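Local structure of pyruvate carboxylase n-terminal domain (Aquifex aeolicus, 1ULZ) at residues F363-E368 and V399-A404. The protein is the biotin carboxylase subunit of a pyruvate carboxylase and belongs to the ATP-grasp family of enzymes. The protein carries 1 engineered substitution. Residues are numbered along the deposited sequence; the frame is centred on the assembly and turned at random.
Sequences FGIRVE and VERMRA
Arg401 reaches from helix 395-407 to Phe363 and Gly364, just before strand 365-369. Its guanidinium lies against the Phe363 carbonyl and beside the Phe363 ring. Phe363 O sits over one face of the guanidinium, 3.1 Å above its plane and displaced toward the rim. It comes within 3.2 Å of Arg401 NE, but the angle is too poor for a hydrogen bond. The ring is met differently. Arg401 NH1 approaches its edge, near the ring plane, and lies 3.3 Å from Phe363 CD1. Ring and guanidinium planes are 46° apart, so the two groups are not stacked. The Arg401 chain leaves the helix with CG anti to the backbone N (chi1 -179°). It then bends at chi2 and chi3, which brings the guanidinium to the Phe363 carbonyl. Gly364 has a positive phi of 76° and brings its CA to 4.0 Å from Arg401 NE. Nearer the helix, the aliphatic part of Arg401 touches Ile365 loosely, with Ile365 CG1 4.4 Å from Arg401 CG.

The polar end of Arg401 is held by other partners. NH1 bonds to the carbonyl of Trp391, on the adjacent strand 384-392. NH2 forms a salt bridge with Glu23 of the second subunit. Together these bonds probably fix the turn of the guanidinium beside Phe363. Further along the strand, Arg366 grips Glu368 side-on. Its NE and NH2 both reach Glu368 OE2, each at 2.8 Å, while NH1 pairs with Glu300.

The contact joins strand 365-369, outermost within this chain in the large antiparallel sheet, to the helix that follows its neighbour, strand 384-392. This strand-helix packing belongs to the biotin carboxylase C-terminal domain, here at the interface between the two subunits.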
loop_
_atom_site.group_PDB
_atom_site.type_symbol
_atom_site.label_atom_id
_atom_site.label_comp_id
_atom_site.label_asym_id
_atom_site.label_seq_id
_atom_site.Cartn_x
_atom_site.Cartn_y
_atom_site.Cartn_z
ATOM N N PHE A 363 6.090 -2.974 0.297
ATOM C CA PHE A 363 5.373 -3.398 1.494
ATOM C C PHE A 363 5.229 -2.220 2.474
ATOM O O PHE A 363 6.221 -1.591 2.850
ATOM C CB PHE A 363 6.151 -4.552 2.141
ATOM C CG PHE A 363 5.506 -5.128 3.375
ATOM C CD1 PHE A 363 5.308 -4.353 4.507
ATOM C CD2 PHE A 363 5.145 -6.467 3.415
ATOM C CE1 PHE A 363 4.765 -4.902 5.657
ATOM C CE2 PHE A 363 4.602 -7.022 4.561
ATOM C CZ PHE A 363 4.411 -6.242 5.682
ATOM N N GLY A 364 3.992 -1.926 2.868
ATOM C CA GLY A 364 3.738 -0.846 3.810
ATOM C C GLY A 364 3.821 0.566 3.257
ATOM O O GLY A 364 3.845 1.535 4.015
ATOM N N ILE A 365 3.859 0.693 1.935
ATOM C CA ILE A 365 3.954 2.003 1.309
ATOM C C ILE A 365 2.698 2.351 0.523
ATOM O O ILE A 365 2.216 1.552 -0.279
ATOM C CB ILE A 365 5.164 2.076 0.346
ATOM C CG1 ILE A 365 6.466 1.899 1.131
ATOM C CG2 ILE A 365 5.152 3.405 -0.418
ATOM C CD1 ILE A 365 7.689 1.885 0.248
ATOM N N ARG A 366 2.181 3.552 0.760
ATOM C CA ARG A 366 0.989 4.038 0.076
ATOM C C ARG A 366 1.240 5.447 -0.447
ATOM O O ARG A 366 1.821 6.288 0.248
ATOM C CB ARG A 366 -0.206 4.044 1.033
ATOM C CG ARG A 366 -1.473 4.671 0.455
ATOM C CD ARG A 366 -2.629 4.574 1.441
ATOM N NE ARG A 366 -3.783 5.354 1.005
ATOM C CZ ARG A 366 -4.913 5.474 1.693
ATOM N NH1 ARG A 366 -5.052 4.862 2.864
ATOM N NH2 ARG A 366 -5.909 6.203 1.206
ATOM N N VAL A 367 0.805 5.707 -1.672
ATOM C CA VAL A 367 0.992 7.021 -2.263
ATOM C C VAL A 367 -0.325 7.611 -2.760
ATOM O O VAL A 367 -1.071 6.956 -3.488
ATOM C CB VAL A 367 1.987 6.974 -3.455
ATOM C CG1 VAL A 367 2.186 8.377 -4.018
ATOM C CG2 VAL A 367 3.324 6.379 -3.006
ATOM N N GLU A 368 -0.606 8.841 -2.338
ATOM C CA GLU A 368 -1.807 9.572 -2.750
ATOM C C GLU A 368 -1.342 10.743 -3.619
ATOM O O GLU A 368 -0.778 11.706 -3.108
ATOM C CB GLU A 368 -2.551 10.126 -1.529
ATOM C CG GLU A 368 -3.189 9.100 -0.605
ATOM C CD GLU A 368 -4.365 8.366 -1.232
ATOM O OE1 GLU A 368 -5.178 9.013 -1.933
ATOM O OE2 GLU A 368 -4.482 7.142 -1.011
ATOM N N VAL A 399 9.453 4.790 10.945
ATOM C CA VAL A 399 10.352 5.903 10.666
ATOM C C VAL A 399 11.350 5.508 9.580
ATOM O O VAL A 399 11.560 6.245 8.617
ATOM C CB VAL A 399 11.132 6.324 11.933
ATOM C CG1 VAL A 399 12.136 7.418 11.592
ATOM C CG2 VAL A 399 10.153 6.806 13.006
ATOM N N GLU A 400 11.966 4.340 9.740
ATOM C CA GLU A 400 12.936 3.856 8.767
ATOM C C GLU A 400 12.287 3.566 7.420
ATOM O O GLU A 400 12.907 3.780 6.378
ATOM C CB GLU A 400 13.651 2.609 9.299
ATOM C CG GLU A 400 14.520 2.894 10.519
ATOM C CD GLU A 400 15.503 4.040 10.293
ATOM O OE1 GLU A 400 15.652 4.885 11.205
ATOM O OE2 GLU A 400 16.133 4.101 9.213
ATOM N N ARG A 401 11.044 3.085 7.429
ATOM C CA ARG A 401 10.359 2.814 6.166
ATOM C C ARG A 401 10.128 4.131 5.430
ATOM O O ARG A 401 10.337 4.215 4.221
ATOM C CB ARG A 401 9.011 2.130 6.387
ATOM C CG ARG A 401 8.276 1.799 5.087
ATOM C CD ARG A 401 8.280 0.286 4.817
ATOM N NE ARG A 401 7.301 -0.390 5.647
ATOM C CZ ARG A 401 7.324 -1.678 5.975
ATOM N NH1 ARG A 401 6.357 -2.158 6.743
ATOM N NH2 ARG A 401 8.302 -2.478 5.561
ATOM N N MET A 402 9.699 5.157 6.164
ATOM C CA MET A 402 9.457 6.461 5.559
ATOM C C MET A 402 10.741 7.027 4.950
ATOM O O MET A 402 10.752 7.440 3.795
ATOM C CB MET A 402 8.899 7.441 6.592
ATOM C CG MET A 402 8.609 8.830 6.039
ATOM S SD MET A 402 7.468 8.802 4.626
ATOM C CE MET A 402 5.902 8.895 5.433
ATOM N N ARG A 403 11.826 7.037 5.723
ATOM C CA ARG A 403 13.094 7.566 5.222
ATOM C C ARG A 403 13.562 6.840 3.958
ATOM O O ARG A 403 14.042 7.475 3.019
ATOM C CB ARG A 403 14.184 7.482 6.297
ATOM C CG ARG A 403 15.520 8.045 5.827
ATOM C CD ARG A 403 16.447 8.365 6.984
ATOM N NE ARG A 403 16.958 7.177 7.663
ATOM C CZ ARG A 403 18.003 6.468 7.245
ATOM N NH1 ARG A 403 18.654 6.823 6.144
ATOM N NH2 ARG A 403 18.407 5.410 7.937
ATOM N N ALA A 404 13.404 5.516 3.937
ATOM C CA ALA A 404 13.804 4.705 2.787
ATOM C C ALA A 404 12.948 5.037 1.565
ATOM O O ALA A 404 13.437 5.062 0.443
ATOM C CB ALA A 404 13.696 3.212 3.122
#